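Local coordinates for azurocidin (PDB 1A7S), which binds heparin and the lipopolysaccharide of Gram-negative bacteria, killing many such species, and attracts monocytes and fibroblasts, as a serine protease homolog, at residues L30-R34 / L95-L101; S51-G56 / S67-I73; R155-T161 / P200-R205. All blocks are in the same frame, centred on the assembly; numbering follows the deposited sequence. Where two conformers were deposited one is given.

Contact 1. Residues L30-R34 / L95-L101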
loop_
_atom_site.group_PDB
_atom_site.type_symbol
_atom_site.label_atom_id
_atom_site.label_comp_id
_atom_site.label_asym_id
_atom_site.label_seq_id
_atom_site.Cartn_x
_atom_site.Cartn_y
_atom_site.Cartn_z
ATOM N N LEU A 30 3.041 -0.391 7.316
ATOM C CA LEU A 30 3.674 -1.165 8.374
ATOM C C LEU A 30 2.634 -2.159 8.881
ATOM O O LEU A 30 1.557 -1.757 9.321
ATOM C CB LEU A 30 4.097 -0.211 9.521
ATOM C CG LEU A 30 4.947 -0.848 10.622
ATOM C CD1 LEU A 30 6.342 -1.228 10.097
ATOM C CD2 LEU A 30 5.051 0.034 11.823
ATOM N N ILE A 31 2.947 -3.468 8.853
ATOM C CA ILE A 31 2.010 -4.506 9.307
ATOM C C ILE A 31 2.534 -5.312 10.467
ATOM O O ILE A 31 1.839 -6.213 10.997
ATOM C CB ILE A 31 1.579 -5.446 8.171
ATOM C CG1 ILE A 31 2.761 -6.165 7.505
ATOM C CG2 ILE A 31 0.761 -4.649 7.134
ATOM C CD1 ILE A 31 2.405 -7.494 6.875
ATOM N N HIS A 32 3.709 -4.982 10.958
ATOM C CA HIS A 32 4.425 -5.660 12.036
ATOM C C HIS A 32 5.611 -4.743 12.328
ATOM O O HIS A 32 6.029 -3.953 11.492
ATOM C CB HIS A 32 4.912 -7.034 11.512
ATOM C CG HIS A 32 5.692 -7.876 12.492
ATOM N ND1 HIS A 32 5.276 -8.956 13.194
ATOM C CD2 HIS A 32 6.946 -7.789 12.793
ATOM C CE1 HIS A 32 6.305 -9.411 13.932
ATOM N NE2 HIS A 32 7.352 -8.647 13.652
ATOM N N ALA A 33 6.123 -4.773 13.569
ATOM C CA ALA A 33 7.222 -3.926 13.886
ATOM C C ALA A 33 8.384 -3.984 12.941
ATOM O O ALA A 33 9.125 -3.013 12.753
ATOM C CB ALA A 33 7.711 -4.229 15.335
ATOM N N ARG A 34 8.654 -5.054 12.287
ATOM C CA ARG A 34 9.715 -5.407 11.411
ATOM C C ARG A 34 9.375 -5.546 9.955
ATOM O O ARG A 34 10.260 -5.842 9.136
ATOM C CB ARG A 34 10.492 -6.663 11.909
ATOM C CG ARG A 34 11.883 -6.839 11.462
ATOM C CD ARG A 34 12.472 -8.126 12.090
ATOM N NE ARG A 34 12.521 -8.081 13.520
ATOM C CZ ARG A 34 13.596 -7.695 14.236
ATOM N NH1 ARG A 34 14.630 -7.100 13.638
ATOM N NH2 ARG A 34 13.625 -7.789 15.585
ATOM N N LEU A 95 12.317 -4.885 7.482
ATOM C CA LEU A 95 13.140 -3.669 7.817
ATOM C C LEU A 95 14.386 -4.096 8.540
ATOM O O LEU A 95 14.445 -5.162 9.132
ATOM C CB LEU A 95 12.271 -2.759 8.703
ATOM C CG LEU A 95 10.905 -2.406 8.178
ATOM C CD1 LEU A 95 10.186 -1.492 9.174
ATOM C CD2 LEU A 95 10.952 -1.757 6.856
ATOM N N ASP A 96 15.397 -3.222 8.559
ATOM C CA ASP A 96 16.663 -3.509 9.190
ATOM C C ASP A 96 16.572 -3.652 10.702
ATOM O O ASP A 96 17.493 -4.169 11.335
ATOM C CB ASP A 96 17.690 -2.468 8.834
ATOM C CG ASP A 96 17.442 -1.049 9.303
ATOM O OD1 ASP A 96 17.581 -0.799 10.554
ATOM O OD2 ASP A 96 16.966 -0.190 8.612
ATOM N N ARG A 97 15.514 -3.150 11.286
ATOM C CA ARG A 97 15.312 -3.195 12.753
ATOM C C ARG A 97 13.832 -3.019 13.015
ATOM O O ARG A 97 13.043 -2.655 12.110
ATOM C CB ARG A 97 16.141 -2.109 13.414
ATOM C CG ARG A 97 15.569 -0.691 13.082
ATOM C CD ARG A 97 16.572 0.407 13.478
ATOM N NE ARG A 97 15.974 1.750 13.311
ATOM C CZ ARG A 97 15.907 2.368 12.118
ATOM N NH1 ARG A 97 16.486 1.898 11.031
ATOM N NH2 ARG A 97 15.188 3.502 12.036
ATOM N N GLU A 98 13.367 -3.191 14.242
ATOM C CA GLU A 98 11.994 -2.900 14.571
ATOM C C GLU A 98 11.730 -1.401 14.570
ATOM O O GLU A 98 12.472 -0.620 15.145
ATOM C CB GLU A 98 11.629 -3.425 15.995
ATOM C CG GLU A 98 11.537 -4.956 15.929
ATOM C CD GLU A 98 10.995 -5.636 17.136
ATOM O OE1 GLU A 98 10.610 -4.976 18.115
ATOM O OE2 GLU A 98 10.996 -6.892 17.151
ATOM N N ALA A 99 10.612 -1.023 13.967
ATOM C CA ALA A 99 10.159 0.341 14.040
ATOM C C ALA A 99 9.635 0.624 15.460
ATOM O O ALA A 99 9.124 -0.252 16.137
ATOM C CB ALA A 99 8.977 0.513 13.083
ATOM N N ASN A 100 9.818 1.868 15.869
ATOM C CA ASN A 100 9.246 2.274 17.141
ATOM C C ASN A 100 7.784 2.674 16.905
ATOM O O ASN A 100 7.494 3.388 15.934
ATOM C CB ASN A 100 9.962 3.511 17.715
ATOM C CG ASN A 100 11.157 3.240 18.510
ATOM O OD1 ASN A 100 11.384 2.057 18.914
ATOM N ND2 ASN A 100 11.955 4.264 18.807
ATOM N N LEU A 101 6.919 2.288 17.796
ATOM C CA LEU A 101 5.478 2.679 17.643
ATOM C C LEU A 101 5.341 4.017 18.341
ATOM O O LEU A 101 5.545 4.154 19.525
ATOM C CB LEU A 101 4.556 1.603 18.192
ATOM C CG LEU A 101 4.850 0.195 17.563
ATOM C CD1 LEU A 101 3.973 -0.829 18.190
ATOM C CD2 LEU A 101 4.707 0.291 16.040
HETATM O O HOH W 1 15.241 -7.078 10.723
#
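Arg34 bends over Glu98 where the turn after strand 23-32 meets the loop that leaves strand 91-95. Its CB starts off to one flank of that loop, and CG, set anti to the backbone N (chi1 -156°), lies 3.8 Å from Leu95 O. The chain runs straight to CD, then bends at chi3, which swings the guanidinium across Glu98. One face of the group rests on Glu98 CG, which is 4.1 Å from NE and 3.8 Å from CZ. NH1 lies nearest Arg97 CA, and NH2 reaches Glu98 OE2 at 3.2 Å. This salt bridge carries only a weak hydrogen bond, because the N-H is bent to 128°; the two planes stand 69° apart. Water 1, in the guanidinium plane, accepts from NH1 and donates to Leu95 O. An arginine suits this place: its long stem packs while its tip serves both an acid and a water.

Two straighter backbone bonds do the tying: Ala99 N to Ala33 O, 2.8 Å, and Leu95 N to Arg34 O. Ala33 is small enough for the loop to pass close, its CB meeting Glu98 CG at 3.9 Å. Beneath this polar layer, Leu30 CD1 meets Leu95 CD1 at 4.0 Å, the side chains crossing at about a right angle, while Leu30 CD2 touches the methyls of Ala99 and Leu101. Leu30-Arg34 belongs to the region with antibiotic activity. Leu30 and Leu95 also pack on Val36, inside the closed six-stranded antiparallel barrel characteristic of the N-terminal half of chymotrypsin-like serine proteases.

Contact 2. Residues S51-G56 / S67-I73. With EOH (ethanol), chain J; EOH (ethanol), chain E.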
loop_
_atom_site.group_PDB
_atom_site.type_symbol
_atom_site.label_atom_id
_atom_site.label_comp_id
_atom_site.label_asym_id
_atom_site.label_seq_id
_atom_site.Cartn_x
_atom_site.Cartn_y
_atom_site.Cartn_z
ATOM N N SER A 51 16.487 0.292 -2.254
ATOM C CA SER A 51 15.468 1.185 -1.872
ATOM C C SER A 51 15.440 1.306 -0.339
ATOM O O SER A 51 15.902 0.403 0.357
ATOM C CB SER A 51 14.046 0.621 -2.289
ATOM O OG SER A 51 14.042 0.588 -3.757
ATOM N N THR A 52 14.851 2.411 0.106
ATOM C CA THR A 52 14.617 2.647 1.500
ATOM C C THR A 52 13.139 2.790 1.818
ATOM O O THR A 52 12.323 2.927 0.901
ATOM C CB THR A 52 15.317 3.927 2.003
ATOM O OG1 THR A 52 14.808 5.019 1.319
ATOM C CG2 THR A 52 16.834 3.769 1.833
ATOM N N VAL A 53 12.823 2.657 3.108
ATOM C CA VAL A 53 11.464 2.741 3.602
ATOM C C VAL A 53 11.389 3.880 4.605
ATOM O O VAL A 53 12.164 3.866 5.548
ATOM C CB VAL A 53 10.983 1.437 4.281
ATOM C CG1 VAL A 53 9.596 1.612 4.871
ATOM C CG2 VAL A 53 11.045 0.287 3.289
ATOM N N VAL A 54 10.486 4.819 4.390
ATOM C CA VAL A 54 10.265 5.918 5.284
ATOM C C VAL A 54 8.889 5.823 5.920
ATOM O O VAL A 54 7.877 5.779 5.219
ATOM C CB VAL A 54 10.394 7.275 4.542
ATOM C CG1 VAL A 54 10.270 8.431 5.541
ATOM C CG2 VAL A 54 11.714 7.375 3.826
ATOM N N LEU A 55 8.868 5.763 7.239
ATOM C CA LEU A 55 7.650 5.777 8.052
ATOM C C LEU A 55 7.528 7.113 8.766
ATOM O O LEU A 55 8.555 7.776 9.014
ATOM C CB LEU A 55 7.706 4.650 9.073
ATOM C CG LEU A 55 7.943 3.229 8.538
ATOM C CD1 LEU A 55 7.878 2.249 9.720
ATOM C CD2 LEU A 55 6.943 2.887 7.478
ATOM N N GLY A 56 6.348 7.504 9.169
ATOM C CA GLY A 56 6.149 8.737 9.879
ATOM C C GLY A 56 6.237 9.999 9.035
ATOM O O GLY A 56 6.271 11.092 9.593
ATOM N N SER A 67 9.474 13.054 13.546
ATOM C CA SER A 67 8.348 12.194 13.199
ATOM C C SER A 67 8.784 10.934 12.422
ATOM O O SER A 67 8.144 9.890 12.542
ATOM C CB SER A 67 7.368 12.986 12.327
ATOM O OG SER A 67 6.203 12.261 12.054
ATOM N N ARG A 68 9.759 11.063 11.562
ATOM C CA ARG A 68 10.159 10.004 10.669
ATOM C C ARG A 68 11.035 8.946 11.294
ATOM O O ARG A 68 11.816 9.191 12.187
ATOM C CB ARG A 68 10.865 10.560 9.450
ATOM C CG ARG A 68 9.926 11.292 8.478
ATOM C CD ARG A 68 10.738 11.758 7.294
ATOM N NE ARG A 68 9.903 12.494 6.357
ATOM C CZ ARG A 68 10.218 12.638 5.045
ATOM N NH1 ARG A 68 11.264 12.088 4.472
ATOM N NH2 ARG A 68 9.369 13.331 4.287
ATOM N N GLN A 69 10.935 7.745 10.702
ATOM C CA GLN A 69 11.817 6.673 10.905
ATOM C C GLN A 69 12.185 6.089 9.551
ATOM O O GLN A 69 11.279 5.801 8.750
ATOM C CB GLN A 69 11.325 5.582 11.814
ATOM C CG GLN A 69 10.968 6.095 13.241
ATOM C CD GLN A 69 10.252 4.986 14.028
ATOM O OE1 GLN A 69 10.780 3.849 14.105
ATOM N NE2 GLN A 69 9.086 5.290 14.539
ATOM N N THR A 70 13.429 5.911 9.257
ATOM C CA THR A 70 13.941 5.416 8.010
ATOM C C THR A 70 14.630 4.081 8.130
ATOM O O THR A 70 15.353 3.864 9.117
ATOM C CB THR A 70 14.808 6.421 7.249
ATOM O OG1 THR A 70 14.073 7.677 7.122
ATOM C CG2 THR A 70 15.255 5.977 5.919
ATOM N N PHE A 71 14.447 3.217 7.160
ATOM C CA PHE A 71 14.978 1.866 7.167
ATOM C C PHE A 71 15.507 1.401 5.836
ATOM O O PHE A 71 15.051 1.792 4.774
ATOM C CB PHE A 71 13.832 0.842 7.525
ATOM C CG PHE A 71 13.078 1.214 8.784
ATOM C CD1 PHE A 71 12.069 2.148 8.785
ATOM C CD2 PHE A 71 13.411 0.632 10.016
ATOM C CE1 PHE A 71 11.439 2.586 9.949
ATOM C CE2 PHE A 71 12.748 1.001 11.173
ATOM C CZ PHE A 71 11.782 1.996 11.150
ATOM N N SER A 72 16.525 0.502 5.990
ATOM C CA SER A 72 16.947 -0.242 4.809
ATOM C C SER A 72 16.117 -1.551 4.814
ATOM O O SER A 72 15.500 -1.920 5.830
ATOM C CB SER A 72 18.437 -0.617 4.847
ATOM O OG SER A 72 19.278 0.546 4.914
ATOM N N ILE A 73 16.154 -2.242 3.719
ATOM C CA ILE A 73 15.391 -3.442 3.476
ATOM C C ILE A 73 16.333 -4.657 3.566
ATOM O O ILE A 73 17.222 -4.798 2.709
ATOM C CB ILE A 73 14.651 -3.428 2.111
ATOM C CG1 ILE A 73 13.677 -2.258 2.017
ATOM C CG2 ILE A 73 13.978 -4.760 1.901
ATOM C CD1 ILE A 73 13.218 -1.948 0.630
HETATM C C1 EOH J . 14.619 8.957 2.880
HETATM C C2 EOH J . 14.947 8.849 4.372
HETATM O O EOH J . 14.825 7.674 2.211
HETATM C C1 EOH E . 2.346 12.114 9.257
HETATM C C2 EOH E . 1.639 11.842 8.056
HETATM O O EOH E . 3.596 12.152 9.911
HETATM O O HOH W 2 17.739 -1.009 1.609
#
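Strand 51-55 and the first part of strand 69-77 pair as antiparallel neighbours in the six-stranded barrel, with Val53-Phe71 and Leu55-Gln69 as hydrogen-bonded pairs. Two backbone bonds join each pair; Leu55 N to Gln69 O, at 2.8 Å, is the straightest (172°). Farther on, water 2 bridges Ser51 O and Ile73 N.

On one face Leu55 CD1 comes within 3.6 Å of Phe71 CE1, the side chains crossing at about a right angle, and Val53 CG2 meets Ile73 CG1 at 3.9 Å. Branched Val53 suits an extended strand, and the ring of Phe71 is broad enough to pack on Leu55, Leu95 and the loop at Asp96-Arg97. On the reverse face, Val54 CG1 packs on Arg68 CD at 3.8 Å; the extended arginine goes on to a salt bridge with Glu64.

Gly56, with no side chain and a positive phi (74°), brings its CA to 3.5 Å from Ser67 O, a CA-H...O contact. In one of its two conformers Ser67 OG donates to Gly56 O, which also accepts from an ethanol, probably from the crystallisation liquor. The ladder thus joins a face that is apolar at Val53, Leu55 and Phe71, turning polar at Gln69, which Asn100 holds, to a mixed outer one.

Contact 3. Residues R155-T161 / P200-R205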
loop_
_atom_site.group_PDB
_atom_site.type_symbol
_atom_site.label_atom_id
_atom_site.label_comp_id
_atom_site.label_asym_id
_atom_site.label_seq_id
_atom_site.Cartn_x
_atom_site.Cartn_y
_atom_site.Cartn_z
ATOM N N ARG A 155 -11.870 -9.695 -10.287
ATOM C CA ARG A 155 -11.383 -11.076 -10.469
ATOM C C ARG A 155 -11.002 -11.569 -9.076
ATOM O O ARG A 155 -10.739 -10.754 -8.185
ATOM C CB ARG A 155 -10.121 -10.994 -11.355
ATOM C CG ARG A 155 -9.063 -10.185 -10.711
ATOM C CD ARG A 155 -8.150 -9.507 -11.780
ATOM N NE ARG A 155 -7.151 -10.326 -12.150
ATOM C CZ ARG A 155 -5.887 -10.310 -12.501
ATOM N NH1 ARG A 155 -4.993 -9.599 -11.811
ATOM N NH2 ARG A 155 -5.458 -10.964 -13.562
ATOM N N PRO A 156 -11.066 -12.868 -8.844
ATOM C CA PRO A 156 -10.866 -13.419 -7.526
ATOM C C PRO A 156 -9.605 -13.016 -6.808
ATOM O O PRO A 156 -9.648 -12.855 -5.562
ATOM C CB PRO A 156 -11.011 -14.918 -7.684
ATOM C CG PRO A 156 -11.759 -15.137 -8.925
ATOM C CD PRO A 156 -11.472 -13.939 -9.833
ATOM N N ASN A 157 -8.494 -12.819 -7.498
ATOM C CA ASN A 157 -7.221 -12.471 -6.826
ATOM C C ASN A 157 -7.204 -11.053 -6.248
ATOM O O ASN A 157 -6.287 -10.730 -5.495
ATOM C CB ASN A 157 -6.086 -12.535 -7.890
ATOM C CG ASN A 157 -4.751 -12.755 -7.286
ATOM O OD1 ASN A 157 -3.838 -11.921 -7.426
ATOM N ND2 ASN A 157 -4.593 -13.861 -6.594
ATOM N N ASN A 158 -8.180 -10.245 -6.637
ATOM C CA ASN A 158 -8.216 -8.843 -6.313
ATOM C C ASN A 158 -9.451 -8.449 -5.544
ATOM O O ASN A 158 -10.472 -9.154 -5.565
ATOM C CB ASN A 158 -8.155 -7.993 -7.597
ATOM C CG ASN A 158 -6.792 -8.150 -8.284
ATOM O OD1 ASN A 158 -5.777 -7.455 -7.879
ATOM N ND2 ASN A 158 -6.693 -8.938 -9.238
ATOM N N VAL A 159 -9.389 -7.302 -4.907
ATOM C CA VAL A 159 -10.521 -6.541 -4.421
ATOM C C VAL A 159 -10.505 -5.233 -5.268
ATOM O O VAL A 159 -9.453 -4.640 -5.445
ATOM C CB VAL A 159 -10.364 -6.126 -2.927
ATOM C CG1 VAL A 159 -11.539 -5.216 -2.527
ATOM C CG2 VAL A 159 -10.331 -7.333 -2.049
ATOM N N CYS A 160 -11.625 -4.948 -5.907
ATOM C CA CYS A 160 -11.729 -3.814 -6.811
ATOM C C CYS A 160 -12.633 -2.746 -6.225
ATOM O O CYS A 160 -13.579 -3.040 -5.516
ATOM C CB CYS A 160 -12.266 -4.228 -8.161
ATOM S SG CYS A 160 -11.237 -5.378 -9.028
ATOM N N THR A 161 -12.265 -1.475 -6.556
ATOM C CA THR A 161 -13.013 -0.353 -6.038
ATOM C C THR A 161 -13.291 0.669 -7.092
ATOM O O THR A 161 -12.642 0.721 -8.148
ATOM C CB THR A 161 -12.280 0.337 -4.869
ATOM O OG1 THR A 161 -11.059 0.929 -5.357
ATOM C CG2 THR A 161 -11.911 -0.625 -3.788
ATOM N N PRO A 200 -12.333 0.280 -12.637
ATOM C CA PRO A 200 -12.069 0.149 -11.217
ATOM C C PRO A 200 -10.549 0.174 -10.918
ATOM O O PRO A 200 -9.743 -0.018 -11.790
ATOM C CB PRO A 200 -12.624 -1.242 -10.911
ATOM C CG PRO A 200 -12.605 -1.960 -12.158
ATOM C CD PRO A 200 -12.702 -0.971 -13.277
ATOM N N ASP A 201 -10.244 0.364 -9.663
ATOM C CA ASP A 201 -8.871 0.151 -9.153
ATOM C C ASP A 201 -8.802 -1.317 -8.706
ATOM O O ASP A 201 -9.731 -1.818 -8.080
ATOM C CB ASP A 201 -8.606 1.067 -7.966
ATOM C CG ASP A 201 -8.322 2.503 -8.416
ATOM O OD1 ASP A 201 -7.983 2.670 -9.611
ATOM O OD2 ASP A 201 -8.304 3.364 -7.506
ATOM N N PHE A 202 -7.655 -1.944 -9.004
ATOM C CA PHE A 202 -7.428 -3.302 -8.592
ATOM C C PHE A 202 -6.385 -3.341 -7.465
ATOM O O PHE A 202 -5.250 -2.899 -7.654
ATOM C CB PHE A 202 -6.891 -4.133 -9.794
ATOM C CG PHE A 202 -7.934 -4.405 -10.823
ATOM C CD1 PHE A 202 -8.368 -3.393 -11.662
ATOM C CD2 PHE A 202 -8.508 -5.648 -10.961
ATOM C CE1 PHE A 202 -9.262 -3.619 -12.658
ATOM C CE2 PHE A 202 -9.401 -5.907 -11.956
ATOM C CZ PHE A 202 -9.821 -4.917 -12.795
ATOM N N PHE A 203 -6.796 -3.962 -6.351
ATOM C CA PHE A 203 -5.952 -4.166 -5.202
ATOM C C PHE A 203 -5.765 -5.665 -4.986
ATOM O O PHE A 203 -6.698 -6.445 -5.152
ATOM C CB PHE A 203 -6.648 -3.587 -3.924
ATOM C CG PHE A 203 -6.809 -2.103 -3.953
ATOM C CD1 PHE A 203 -7.873 -1.498 -4.529
ATOM C CD2 PHE A 203 -5.876 -1.308 -3.315
ATOM C CE1 PHE A 203 -8.046 -0.145 -4.572
ATOM C CE2 PHE A 203 -6.023 0.071 -3.296
ATOM C CZ PHE A 203 -7.078 0.656 -3.970
ATOM N N THR A 204 -4.576 -6.081 -4.635
ATOM C CA THR A 204 -4.364 -7.492 -4.251
ATOM C C THR A 204 -5.218 -7.808 -3.064
ATOM O O THR A 204 -5.277 -7.012 -2.114
ATOM C CB THR A 204 -2.868 -7.655 -3.904
ATOM O OG1 THR A 204 -2.169 -7.150 -5.019
ATOM C CG2 THR A 204 -2.541 -9.135 -3.588
ATOM N N ARG A 205 -5.924 -8.930 -3.096
ATOM C CA ARG A 205 -6.818 -9.328 -2.029
ATOM C C ARG A 205 -6.021 -9.920 -0.869
ATOM O O ARG A 205 -5.691 -11.092 -0.856
ATOM C CB ARG A 205 -7.842 -10.309 -2.569
ATOM C CG ARG A 205 -8.934 -10.653 -1.531
ATOM C CD ARG A 205 -10.005 -11.643 -2.106
ATOM N NE ARG A 205 -10.867 -10.904 -3.052
ATOM C CZ ARG A 205 -12.026 -10.331 -2.757
ATOM N NH1 ARG A 205 -12.403 -10.203 -1.462
ATOM N NH2 ARG A 205 -12.782 -9.831 -3.683
HETATM O O HOH W 3 -13.023 -9.925 -6.633
HETATM O O HOH W 4 -2.697 -9.430 -6.993
HETATM O O HOH W 5 -11.099 3.368 -6.670
#
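Cys160 and Phe202, a non-hydrogen-bonded pair on neighbouring antiparallel strands, meet sulfur to ring: SG sits over one face of the phenyl group, 3.7 Å from its centroid and 27° off the normal. With SG anti to the carbonyl carbon (chi1 -62°), the sulfur reaches across to the ring and also closes a disulfide with Cys154. Arg155 CD approaches the same ring at CE2, 3.8 Å away; its guanidinium, nearly perpendicular to the phenyl plane, donates from NH2 to Gln85 O. Phe191 stacks on Phe202. A polarisable sulfur and a flat aromatic suit so close a meeting.

On the other face of the sheet Phe203 presents its edge. Val159 O lies in the ring plane, and Thr161 OG1 is 3.3 Å from CE1, the side chains crossing at about a right angle. Water 5 links this threonine oxygen to Asp201 OD2, weakly on the aspartate side, and the carboxylate also accepts from Ile170 N. Strands 158-162 and 201-205 belong to the antiparallel sheet of the second barrel-like half of the chymotrypsin fold; Leu179 packs against Val159, Thr161 and Phe203.

The guanidinium of Arg205 lies flat against Val159 CG2, 3.5 Å from CZ, though the side chains cross at about a right angle. Arginine suits the place by offering a face to a methyl and N-H groups to oxygens. The bend at chi3 (-74°) turns NE to Asn158 O at 3.1 Å, above the carbonyl plane; NH2 adds a weak bond to that oxygen and another to water 3. Arg205 N donates to Asn157 O at 3.0 Å.

Contacts 1 and 2 hold the same six-stranded barrel: their centres lie 10 Å apart, and they touch where Asp96 OD2 accepts from Ser72 N and Asn100 N donates to Gln69 OE1. Contact 3 belongs to the other sheet, across the centre of the chain and about 27 Å from both, centre to centre. All are partly buried, but contact 1 is the most exposed, three of its eight touching residues against one in each of the others; contact 3 has the most buried residues, seven of thirteen. Contact 1 ties a loop to a turn. Contacts 2 and 3 are antiparallel strand pairs, the former packing aliphatic groups with phenylalanine, the latter relying more on sulfur, aromatic rings and an arginine gripping backbone oxygen.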